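Local atomic coordinates of cytolethal distending toxin subunit A (PDB entry 1SR4), a protein that probably pairs with subunit C as a lectin-like heterodimer that delivers the genotoxic subunit B of the cytolethal distending toxin to host cells. Residues I88-Q91 / I96-W99; A69-W74 / N80-Y85; T164-P167 / Y173-V176; M61-Q66 / F110-Q115; C120-A123 / L128-D131. One frame throughout, in Å; residues are numbered along the deposited sequence.

Contact 1. Residues I88-Q91 / I96-W99; sequences IYSQ and IRNW
Arg97 reaches across to Ser90 and carries nearly all of this contact. The hydrogen bonds come first. NH1 of Arg97 donates to OG of Ser90 over 3.2 Å, in a moderately bent bond (148° at the hydrogen), with the hydroxyl lying 20° out of the guanidinium plane. Two further acceptors share this end of the arginine: Asn87 OD1 also takes a hydrogen bond from NH1, and Gly94 O takes one from NE. The hydroxyl of Ser90 is itself bonded to Pro86 O, so a chain of polar links runs from the end of strand 82-86 through the serine to the arginine.

The second kind of contact is carbonyl oxygens lying over the guanidinium face. Ser90 O sits over one face, offset toward the rim, 3.1 Å from Arg97 NH1, but the angle is too poor for a hydrogen bond. Gln91 O lies over that face as well. Behind the guanidinium, CD of Arg97 passes 3.4 Å from Ser90 OG. The arginine chain is extended through CG and then bends about its CG-CD bond (chi3 -61°), which turns the planar group broadside to the Ser90 carbonyl.

Both segments belong to the long connection between strands 82-86 and 99-103 of the beta-trefoil, and the arginine fastens the two parts of that loop together. Arg97 also packs on Thr72 of strand 69-73, while Trp99 opens strand 99-103 and lies against strands 69-73 and 110-114. At the outer end, Ile88 and Tyr89 pack on Leu26 and Phe121 of toxin subunit C.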
# COMPACT_ATOMS: atom_id res chain seq x y z
N ILE A 88 18.13 11.69 12.75
CA ILE A 88 19.46 12.29 12.86
C ILE A 88 19.76 12.88 14.22
O ILE A 88 20.93 13.00 14.58
CB ILE A 88 19.69 13.34 11.74
CG1 ILE A 88 21.18 13.66 11.61
CG2 ILE A 88 18.88 14.60 12.00
CD1 ILE A 88 22.01 12.55 11.10
N TYR A 89 18.73 13.22 15.01
CA TYR A 89 18.97 13.77 16.34
C TYR A 89 18.62 12.78 17.44
O TYR A 89 18.59 13.15 18.62
CB TYR A 89 18.13 15.04 16.57
CG TYR A 89 18.40 16.20 15.65
CD1 TYR A 89 19.65 16.39 15.07
CD2 TYR A 89 17.39 17.13 15.36
CE1 TYR A 89 19.90 17.48 14.24
CE2 TYR A 89 17.63 18.20 14.54
CZ TYR A 89 18.88 18.38 13.97
OH TYR A 89 19.09 19.45 13.14
N SER A 90 18.34 11.52 17.07
CA SER A 90 17.93 10.52 18.05
C SER A 90 18.50 9.12 17.83
O SER A 90 17.88 8.13 18.21
CB SER A 90 16.40 10.45 18.05
OG SER A 90 15.92 10.12 16.74
N GLN A 91 19.67 9.01 17.21
CA GLN A 91 20.24 7.69 16.96
C GLN A 91 20.36 6.82 18.21
O GLN A 91 20.21 5.61 18.15
CB GLN A 91 21.61 7.81 16.29
CG GLN A 91 21.56 8.48 14.94
CD GLN A 91 21.95 9.93 15.03
OE1 GLN A 91 21.61 10.63 16.01
NE2 GLN A 91 22.66 10.40 14.02
N ILE A 96 12.76 2.49 20.43
CA ILE A 96 11.61 3.09 21.11
C ILE A 96 10.95 4.06 20.12
O ILE A 96 9.87 4.63 20.39
CB ILE A 96 12.02 3.89 22.37
CG1 ILE A 96 12.87 5.11 21.98
CG2 ILE A 96 12.76 2.98 23.35
CD1 ILE A 96 13.17 6.06 23.15
N ARG A 97 11.59 4.24 18.96
CA ARG A 97 11.09 5.13 17.90
C ARG A 97 10.19 4.42 16.88
O ARG A 97 9.55 5.08 16.06
CB ARG A 97 12.27 5.76 17.17
CG ARG A 97 13.11 6.69 18.05
CD ARG A 97 14.37 7.13 17.32
NE ARG A 97 15.20 5.97 16.99
CZ ARG A 97 16.22 6.02 16.14
NH1 ARG A 97 16.55 7.17 15.54
NH2 ARG A 97 16.90 4.92 15.86
N ASN A 98 10.14 3.10 16.95
CA ASN A 98 9.34 2.28 16.03
C ASN A 98 8.08 1.75 16.67
O ASN A 98 8.06 1.40 17.84
CB ASN A 98 10.17 1.09 15.50
CG ASN A 98 11.41 1.54 14.76
OD1 ASN A 98 11.35 2.45 13.94
ND2 ASN A 98 12.54 0.90 15.04
N TRP A 99 7.03 1.65 15.86
CA TRP A 99 5.74 1.18 16.33
C TRP A 99 5.16 0.14 15.39
O TRP A 99 5.45 0.13 14.19
CB TRP A 99 4.75 2.34 16.41
CG TRP A 99 5.24 3.52 17.19
CD1 TRP A 99 6.01 4.56 16.73
CD2 TRP A 99 5.01 3.78 18.58
NE1 TRP A 99 6.26 5.45 17.75
CE2 TRP A 99 5.65 5.00 18.89
CE3 TRP A 99 4.30 3.10 19.59
CZ2 TRP A 99 5.61 5.56 20.18
CZ3 TRP A 99 4.27 3.66 20.87
CH2 TRP A 99 4.92 4.88 21.15

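Contact 2. Residues A69-W74 / N80-Y85; sequences ALLTVW and NWLWAY
Leu70 pairs with Tyr85, and Thr72 with Trp83, in an antiparallel beta hairpin of the beta-trefoil. The tight part is the ladder itself. Leu70 N donates to Tyr85 O over 2.8 Å and Thr72 N to Trp83 O over 2.7 Å, each bond being returned by the partner residue. On the face with Leu71 and Ala84 the packing is apolar, with Val176 of a neighbouring strand against both. Ala69 CB meets Ala84 CB at 3.7 Å, and Leu71 CD2 meets Leu82 CD2 at 4.0 Å.

Trp74, Trp83 and Tyr85 form an aromatic cluster; Phe93 also meets Trp74 and Tyr85, and Tyr173 meets Trp83 and Tyr85. Trp74 holds its CG anti to its own nitrogen (chi1 -180°), which swings the indole back over the hairpin. Its CB touches CD1 of Trp83 at 3.7 Å, and the hydroxyl of Tyr85 lies over one indole face. The Trp74 and Tyr85 rings are nearly parallel (13°) but barely overlap. On the solvent side are the exposed Trp74 and Trp81, within residues 74-85, inferred to mediate binding to target cells. Nearer the turn, a water links the two backbones, accepting from Trp74 N at 2.8 Å and donating to Trp81 O at 2.8 Å.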
# COMPACT_ATOMS: atom_id res chain seq x y z
N ALA A 69 10.63 14.51 11.61
CA ALA A 69 10.62 14.10 13.01
C ALA A 69 9.70 12.90 13.17
O ALA A 69 8.61 12.86 12.60
CB ALA A 69 10.16 15.28 13.90
N LEU A 70 10.14 11.93 13.97
CA LEU A 70 9.41 10.69 14.19
C LEU A 70 8.73 10.65 15.57
O LEU A 70 9.35 10.99 16.58
CB LEU A 70 10.40 9.52 14.07
CG LEU A 70 11.37 9.57 12.89
CD1 LEU A 70 12.52 8.55 13.11
CD2 LEU A 70 10.63 9.29 11.61
N LEU A 71 7.45 10.28 15.62
CA LEU A 71 6.75 10.20 16.89
C LEU A 71 7.53 9.18 17.73
O LEU A 71 7.75 8.05 17.29
CB LEU A 71 5.32 9.70 16.71
CG LEU A 71 4.57 9.67 18.06
CD1 LEU A 71 4.32 11.12 18.58
CD2 LEU A 71 3.24 8.94 17.88
N THR A 72 7.92 9.55 18.94
CA THR A 72 8.70 8.64 19.75
C THR A 72 8.56 8.80 21.26
O THR A 72 8.18 9.86 21.77
CB THR A 72 10.20 8.81 19.42
OG1 THR A 72 10.97 7.89 20.17
CG2 THR A 72 10.65 10.23 19.74
N VAL A 73 8.83 7.70 21.95
CA VAL A 73 8.87 7.69 23.40
C VAL A 73 10.15 8.47 23.69
O VAL A 73 11.08 8.46 22.87
CB VAL A 73 9.06 6.24 23.93
CG1 VAL A 73 9.61 6.27 25.38
CG2 VAL A 73 7.74 5.48 23.83
N TRP A 74 10.21 9.19 24.81
CA TRP A 74 11.45 9.87 25.16
C TRP A 74 11.78 9.30 26.56
O TRP A 74 12.66 8.46 26.68
CB TRP A 74 11.30 11.39 25.20
CG TRP A 74 12.59 12.05 25.56
CD1 TRP A 74 13.77 11.99 24.87
CD2 TRP A 74 12.86 12.80 26.75
NE1 TRP A 74 14.76 12.66 25.56
CE2 TRP A 74 14.23 13.16 26.72
CE3 TRP A 74 12.08 13.20 27.84
CZ2 TRP A 74 14.83 13.90 27.74
CZ3 TRP A 74 12.69 13.94 28.87
CH2 TRP A 74 14.05 14.28 28.80
N ASN A 80 4.63 8.78 30.31
CA ASN A 80 5.37 9.99 29.99
C ASN A 80 4.95 10.44 28.60
O ASN A 80 4.48 9.63 27.79
CB ASN A 80 6.87 9.71 30.03
CG ASN A 80 7.45 9.86 31.41
OD1 ASN A 80 7.55 10.97 31.92
ND2 ASN A 80 7.81 8.74 32.03
N TRP A 81 5.13 11.73 28.33
CA TRP A 81 4.76 12.31 27.05
C TRP A 81 5.61 11.80 25.89
O TRP A 81 6.80 11.50 26.04
CB TRP A 81 4.91 13.84 27.06
CG TRP A 81 4.08 14.61 28.03
CD1 TRP A 81 4.54 15.34 29.10
CD2 TRP A 81 2.66 14.80 27.99
NE1 TRP A 81 3.49 15.98 29.71
CE2 TRP A 81 2.33 15.67 29.06
CE3 TRP A 81 1.64 14.33 27.16
CZ2 TRP A 81 1.01 16.08 29.31
CZ3 TRP A 81 0.33 14.73 27.41
CH2 TRP A 81 0.03 15.60 28.48
N LEU A 82 4.98 11.75 24.73
CA LEU A 82 5.63 11.36 23.49
C LEU A 82 6.05 12.68 22.86
O LEU A 82 5.43 13.71 23.10
CB LEU A 82 4.63 10.66 22.57
CG LEU A 82 4.65 9.13 22.46
CD1 LEU A 82 4.93 8.47 23.80
CD2 LEU A 82 3.35 8.68 21.84
N TRP A 83 7.09 12.63 22.04
CA TRP A 83 7.62 13.78 21.33
C TRP A 83 7.92 13.31 19.91
O TRP A 83 7.62 12.18 19.55
CB TRP A 83 8.94 14.23 21.98
CG TRP A 83 8.75 14.69 23.40
CD1 TRP A 83 8.70 13.91 24.51
CD2 TRP A 83 8.50 16.03 23.83
NE1 TRP A 83 8.42 14.69 25.62
CE2 TRP A 83 8.29 16.00 25.22
CE3 TRP A 83 8.43 17.27 23.16
CZ2 TRP A 83 8.01 17.15 25.97
CZ3 TRP A 83 8.15 18.42 23.90
CH2 TRP A 83 7.94 18.35 25.29
N ALA A 84 8.49 14.19 19.09
CA ALA A 84 8.87 13.80 17.74
C ALA A 84 10.30 14.32 17.47
O ALA A 84 10.55 15.53 17.47
CB ALA A 84 7.91 14.35 16.73
N TYR A 85 11.21 13.37 17.26
CA TYR A 85 12.62 13.66 16.96
C TYR A 85 12.99 13.01 15.65
O TYR A 85 12.56 11.89 15.36
CB TYR A 85 13.55 13.00 17.99
CG TYR A 85 13.69 13.66 19.35
CD1 TYR A 85 14.89 14.30 19.71
CD2 TYR A 85 12.68 13.55 20.30
CE1 TYR A 85 15.07 14.81 21.00
CE2 TYR A 85 12.85 14.05 21.58
CZ TYR A 85 14.04 14.67 21.92
OH TYR A 85 14.21 15.14 23.20
O HOH W 1 7.95 8.94 26.42

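Contact 3. Residues T164-P167 / Y173-V176; sequences TYNP and YSTV
Tyr173 meets Asn166 through a water. Tyr173 O accepts a hydrogen bond from this water at 2.7 Å, and the water in turn accepts from Asn166 ND2 at 3.1 Å. The same amide nitrogen also bonds to Val168 O, so both ends of the intervening loop share it.

Next comes Ser174, whose side chain leans into the opposite segment. Its OG donates to Asn166 O over a short 2.6 Å, approaching from above the carbonyl plane, and Asn67 ND2 is a further partner of the hydroxyl. The buried OG thus has two partners, Asn166 O and Asn67 ND2.

At Thr175 it is the backbone that is caught. Its N-H points to Asn166 OD1 at 2.7 Å, in the plane of the side-chain carbonyl, so the asparagine amide does the work a strand backbone would do in a regular ladder. Asn166 achieves this by folding CG in between its own nitrogen and carbonyl carbon (chi1 52°). Thr175 OG1 adds a third link to the bridging water, and Thr175 O receives a C-H contact from Tyr165 CA at 3.3 Å.

With Val176 the chain runs into strand 176-179; its CA makes the matching C-H contact to Thr164 O at 3.4 Å.

The contact thus forms the loop-side end of the antiparallel pair 162-165 and 176-179 in the beta-trefoil. Tyr165 reaches strand 189-196, bonding through its OH to Thr192 O, while Ser174, Thr175 and Val176 pack on strand 82-86.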
# COMPACT_ATOMS: atom_id res chain seq x y z
N THR A 164 -1.05 17.11 16.52
CA THR A 164 -0.47 18.33 15.96
C THR A 164 0.98 18.52 16.40
O THR A 164 1.36 18.12 17.50
CB THR A 164 -1.30 19.54 16.47
OG1 THR A 164 -2.69 19.27 16.22
CG2 THR A 164 -0.89 20.84 15.79
N TYR A 165 1.79 19.15 15.55
CA TYR A 165 3.19 19.39 15.90
C TYR A 165 3.72 20.61 15.16
O TYR A 165 3.11 21.06 14.19
CB TYR A 165 4.05 18.17 15.53
CG TYR A 165 4.08 17.90 14.05
CD1 TYR A 165 5.11 18.39 13.24
CD2 TYR A 165 3.05 17.17 13.45
CE1 TYR A 165 5.11 18.16 11.85
CE2 TYR A 165 3.03 16.93 12.08
CZ TYR A 165 4.06 17.42 11.28
OH TYR A 165 4.00 17.21 9.92
N ASN A 166 4.84 21.15 15.63
CA ASN A 166 5.45 22.30 14.98
C ASN A 166 6.60 21.82 14.10
O ASN A 166 7.60 21.33 14.60
CB ASN A 166 6.00 23.27 16.03
CG ASN A 166 6.91 22.59 17.05
OD1 ASN A 166 6.53 21.59 17.69
ND2 ASN A 166 8.12 23.13 17.22
N PRO A 167 6.46 21.94 12.78
CA PRO A 167 7.50 21.52 11.84
C PRO A 167 8.80 22.27 12.18
O PRO A 167 9.87 21.66 12.29
CB PRO A 167 6.94 21.95 10.49
CG PRO A 167 5.48 21.74 10.65
CD PRO A 167 5.21 22.28 12.06
N TYR A 173 13.52 18.64 18.74
CA TYR A 173 12.22 18.03 18.57
C TYR A 173 11.06 18.95 18.29
O TYR A 173 11.11 20.17 18.53
CB TYR A 173 11.89 17.30 19.86
CG TYR A 173 11.99 18.23 21.05
CD1 TYR A 173 10.93 19.09 21.40
CD2 TYR A 173 13.16 18.30 21.81
CE1 TYR A 173 11.05 19.99 22.48
CE2 TYR A 173 13.29 19.19 22.88
CZ TYR A 173 12.23 20.03 23.21
OH TYR A 173 12.36 20.87 24.29
N SER A 174 9.98 18.31 17.84
CA SER A 174 8.72 18.98 17.60
C SER A 174 7.90 18.60 18.83
O SER A 174 8.02 17.48 19.34
CB SER A 174 8.04 18.46 16.33
OG SER A 174 8.64 19.03 15.18
N THR A 175 7.09 19.53 19.31
CA THR A 175 6.23 19.28 20.47
C THR A 175 4.95 18.71 19.89
O THR A 175 4.40 19.25 18.94
CB THR A 175 5.95 20.61 21.20
OG1 THR A 175 7.20 21.21 21.55
CG2 THR A 175 5.12 20.39 22.48
N VAL A 176 4.47 17.62 20.48
CA VAL A 176 3.28 16.94 19.99
C VAL A 176 2.06 17.20 20.86
O VAL A 176 2.07 16.93 22.06
CB VAL A 176 3.54 15.42 19.91
CG1 VAL A 176 2.33 14.70 19.34
CG2 VAL A 176 4.80 15.16 19.04
O HOH W 2 9.34 21.84 19.76

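Contact 4. Residues M61-Q66 / F110-Q115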
# COMPACT_ATOMS: atom_id res chain seq x y z
N MET A 61 7.00 0.34 11.85
CA MET A 61 7.05 1.52 11.02
C MET A 61 7.26 2.74 11.91
O MET A 61 7.38 2.61 13.13
CB MET A 61 5.73 1.65 10.26
CG MET A 61 4.47 1.46 11.12
SD MET A 61 4.01 2.88 12.15
CE MET A 61 3.17 3.88 10.91
N THR A 62 7.34 3.91 11.29
CA THR A 62 7.43 5.14 12.06
C THR A 62 6.35 6.10 11.54
O THR A 62 5.86 5.96 10.41
CB THR A 62 8.78 5.88 11.91
OG1 THR A 62 9.06 6.08 10.52
CG2 THR A 62 9.92 5.09 12.57
N LEU A 63 5.97 7.04 12.39
CA LEU A 63 5.01 8.08 12.03
C LEU A 63 5.96 9.26 11.88
O LEU A 63 6.57 9.71 12.86
CB LEU A 63 4.02 8.30 13.18
CG LEU A 63 3.12 7.08 13.39
CD1 LEU A 63 2.27 7.22 14.66
CD2 LEU A 63 2.24 6.92 12.15
N MET A 64 6.10 9.74 10.65
CA MET A 64 7.03 10.83 10.37
C MET A 64 6.33 12.14 10.02
O MET A 64 5.44 12.16 9.16
CB MET A 64 7.94 10.42 9.19
CG MET A 64 8.94 11.51 8.77
SD MET A 64 9.82 11.17 7.20
CE MET A 64 10.84 9.73 7.57
N GLY A 65 6.72 13.22 10.67
CA GLY A 65 6.13 14.51 10.37
C GLY A 65 6.76 15.07 9.11
O GLY A 65 7.75 14.51 8.60
N GLN A 66 6.23 16.18 8.61
CA GLN A 66 6.73 16.75 7.37
C GLN A 66 8.16 17.28 7.48
O GLN A 66 8.81 17.55 6.46
CB GLN A 66 5.79 17.85 6.91
CG GLN A 66 4.40 17.33 6.59
CD GLN A 66 3.83 18.00 5.38
OE1 GLN A 66 4.09 17.59 4.25
NE2 GLN A 66 3.08 19.07 5.60
N PHE A 110 -7.09 2.25 14.62
CA PHE A 110 -5.79 1.63 14.80
C PHE A 110 -5.17 2.01 16.13
O PHE A 110 -5.51 3.04 16.73
CB PHE A 110 -4.85 2.06 13.67
CG PHE A 110 -5.27 1.59 12.32
CD1 PHE A 110 -5.01 0.28 11.92
CD2 PHE A 110 -5.97 2.44 11.46
CE1 PHE A 110 -5.44 -0.18 10.67
CE2 PHE A 110 -6.41 1.98 10.21
CZ PHE A 110 -6.13 0.66 9.82
N ARG A 111 -4.26 1.16 16.58
CA ARG A 111 -3.53 1.41 17.80
C ARG A 111 -2.07 1.20 17.45
O ARG A 111 -1.75 0.50 16.47
CB ARG A 111 -3.97 0.47 18.90
CG ARG A 111 -3.47 -0.93 18.73
CD ARG A 111 -3.60 -1.62 20.05
NE ARG A 111 -3.13 -3.00 20.02
CZ ARG A 111 -3.26 -3.83 21.04
NH1 ARG A 111 -3.85 -3.41 22.16
NH2 ARG A 111 -2.83 -5.08 20.94
N PHE A 112 -1.18 1.80 18.23
CA PHE A 112 0.26 1.72 17.99
C PHE A 112 1.02 1.14 19.18
O PHE A 112 1.00 1.71 20.27
CB PHE A 112 0.79 3.12 17.67
CG PHE A 112 0.18 3.72 16.43
CD1 PHE A 112 0.78 3.55 15.19
CD2 PHE A 112 -1.02 4.43 16.51
CE1 PHE A 112 0.19 4.08 14.04
CE2 PHE A 112 -1.62 4.97 15.37
CZ PHE A 112 -1.01 4.79 14.13
N VAL A 113 1.69 0.02 18.94
CA VAL A 113 2.45 -0.68 19.98
C VAL A 113 3.95 -0.43 19.81
O VAL A 113 4.52 -0.69 18.75
CB VAL A 113 2.16 -2.18 19.89
CG1 VAL A 113 2.73 -2.92 21.13
CG2 VAL A 113 0.64 -2.39 19.78
N ASN A 114 4.61 0.06 20.85
CA ASN A 114 6.04 0.35 20.77
C ASN A 114 6.87 -0.91 20.55
O ASN A 114 6.66 -1.92 21.24
CB ASN A 114 6.51 1.06 22.03
CG ASN A 114 7.86 1.72 21.84
OD1 ASN A 114 8.91 1.17 22.22
ND2 ASN A 114 7.86 2.90 21.24
N GLN A 115 7.81 -0.86 19.61
CA GLN A 115 8.63 -2.02 19.31
C GLN A 115 9.47 -2.47 20.49
O GLN A 115 9.58 -3.65 20.77
CB GLN A 115 9.60 -1.76 18.15
CG GLN A 115 10.54 -2.92 17.91
CD GLN A 115 11.43 -2.74 16.70
OE1 GLN A 115 11.81 -1.62 16.35
NE2 GLN A 115 11.79 -3.86 16.06
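Leu63 and Phe112 meet in the middle of the protein, their side chains coming from opposite directions. The main interaction is a CH-pi contact. CD1 of Leu63 stands over one face of the Phe112 ring, 4.0 Å from the ring centroid and only 20° off the ring normal, with its weight shifted toward the rim. Its nearest ring atom is CE1, 3.8 Å from CD1. While CD1 covers the face, the other methyl, Leu63 CD2, hangs past the rim, 4.0 Å from the same Phe112 CE1.

Plain apolar packing adds a second touch, from a different direction. The Met61 methyl CE comes up at the edge of the ring, near its plane, 4.3 Å from Phe112 CE1. Although the methionine CB leaves its backbone away from the phenylalanine strand, three successive kinks, beginning with chi1 at 47°, curl the thioether round so that the methyl faces the ring. One corner of Phe112 is thus covered from above and from the rim.

Trp99 and Met101 of strand 99-103 also pack on Phe112, while Leu195 of strand 189-196 backs both Met61 and Leu63. All three contact residues are buried, and the centre of the contact lies about 1 Å from the centre of the chain. Strands 62-65 and 110-114 are barrel strands of the beta-trefoil, and these side chains lie in its apolar core.

Contact 5. Residues C120-A123 / L128-D131; sequences CVEA and LIHD
Glu122 and Ile129 pair in an antiparallel beta hairpin of the beta-trefoil, formed by strands 120-124 and 127-131. The glutamate is the side chain to follow. Its CB rests against CG1 of Ile129 at 3.9 Å, an apolar start on the face that Glu122 and Ile129 share with Cys120 and Asp131. CG lies anti to the backbone nitrogen (chi1 -172°) and the chain stays extended from there, which carries the carboxylate out alongside that of Asp131. At the tip, OE1 comes within 3.6 Å of Asp131 CB.

The two acids point the same way, side by side, with carboxylate planes 27° apart and Glu122 OE1 4.2 Å from Asp131 OD2. A single water bridges the pair: it donates to Glu122 OE1 at 2.7 Å and to Asp131 OD2 at 2.9 Å. Each oxygen has a second partner as well, Gln140 NE2 for the glutamate and Arg79 NH1, in a salt bridge, for the aspartate. That positive charge probably offsets part of the negative charge.

On the face with Val121, Ala123, Leu128 and His130, the apolar part is Val121 CG1 against Leu128 CD2 at 4.1 Å, and Phe142 of strand 142-146 and Leu82 pack on both residues. Cys120, tied to Cys133 by a disulfide, is also held by the ladder: its N-H runs almost dead straight (176°) to Asp131 O at 2.7 Å.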
# COMPACT_ATOMS: atom_id res chain seq x y z
N CYS A 120 1.48 1.20 24.50
CA CYS A 120 0.65 1.77 23.44
C CYS A 120 0.53 3.28 23.48
O CYS A 120 0.53 3.89 24.57
CB CYS A 120 -0.76 1.17 23.51
SG CYS A 120 -0.85 -0.47 22.74
N VAL A 121 0.41 3.88 22.29
CA VAL A 121 0.25 5.33 22.17
C VAL A 121 -1.12 5.59 22.77
O VAL A 121 -2.06 4.84 22.49
CB VAL A 121 0.25 5.81 20.69
CG1 VAL A 121 -0.27 7.24 20.61
CG2 VAL A 121 1.70 5.73 20.10
N GLU A 122 -1.24 6.64 23.58
CA GLU A 122 -2.52 6.96 24.22
C GLU A 122 -2.79 8.47 24.30
O GLU A 122 -1.92 9.23 24.72
CB GLU A 122 -2.54 6.38 25.64
CG GLU A 122 -3.90 6.48 26.32
CD GLU A 122 -3.95 5.80 27.67
OE1 GLU A 122 -3.38 4.69 27.82
OE2 GLU A 122 -4.58 6.38 28.59
N ALA A 123 -3.98 8.90 23.88
CA ALA A 123 -4.32 10.31 23.94
C ALA A 123 -4.55 10.63 25.42
O ALA A 123 -5.28 9.91 26.11
CB ALA A 123 -5.61 10.59 23.16
N LEU A 128 0.10 13.19 23.77
CA LEU A 128 0.10 11.74 23.71
C LEU A 128 1.09 11.20 24.73
O LEU A 128 2.09 11.84 25.00
CB LEU A 128 0.54 11.26 22.31
CG LEU A 128 -0.29 11.64 21.07
CD1 LEU A 128 0.46 11.16 19.82
CD2 LEU A 128 -1.69 11.01 21.15
N ILE A 129 0.80 10.03 25.28
CA ILE A 129 1.72 9.38 26.22
C ILE A 129 1.76 7.95 25.74
O ILE A 129 1.16 7.63 24.71
CB ILE A 129 1.18 9.40 27.67
CG1 ILE A 129 -0.12 8.59 27.75
CG2 ILE A 129 1.01 10.84 28.15
CD1 ILE A 129 -0.69 8.46 29.17
N HIS A 130 2.49 7.08 26.44
CA HIS A 130 2.49 5.67 26.12
C HIS A 130 2.16 4.98 27.44
O HIS A 130 2.58 5.44 28.51
CB HIS A 130 3.86 5.20 25.55
CG HIS A 130 5.00 5.26 26.52
ND1 HIS A 130 5.56 4.13 27.07
CD2 HIS A 130 5.70 6.31 27.00
CE1 HIS A 130 6.57 4.48 27.85
NE2 HIS A 130 6.68 5.80 27.82
N ASP A 131 1.36 3.92 27.39
CA ASP A 131 0.97 3.19 28.60
C ASP A 131 0.60 1.76 28.24
O ASP A 131 0.54 1.39 27.05
CB ASP A 131 -0.22 3.88 29.29
CG ASP A 131 -0.33 3.51 30.79
OD1 ASP A 131 0.54 2.80 31.33
OD2 ASP A 131 -1.30 3.96 31.42
O HOH W 3 -3.99 3.68 30.27

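From the N terminus, strand 62-65 enters first and waits for strand 110-114, so contact 4 closes the longest loop. Nested inside it are two shorter closures in series: the hairpin of contact 2, then contact 1 in the connection to strand 99-103. Once contact 4 is shut, contact 5 closes the hairpin 120-131 and contact 3 the loop between strands 162-165 and 176-179; none of the five cross. Contact 4 ties the barrel strands inside the trefoil. Contacts 2, 3 and 5 belong to three hairpins grouped together, with Leu82 bonding to Leu128 and Ala84 to Ser174. Contact 1 joins them by a probable hydrogen bond from Trp99 NE1 to Leu71 O.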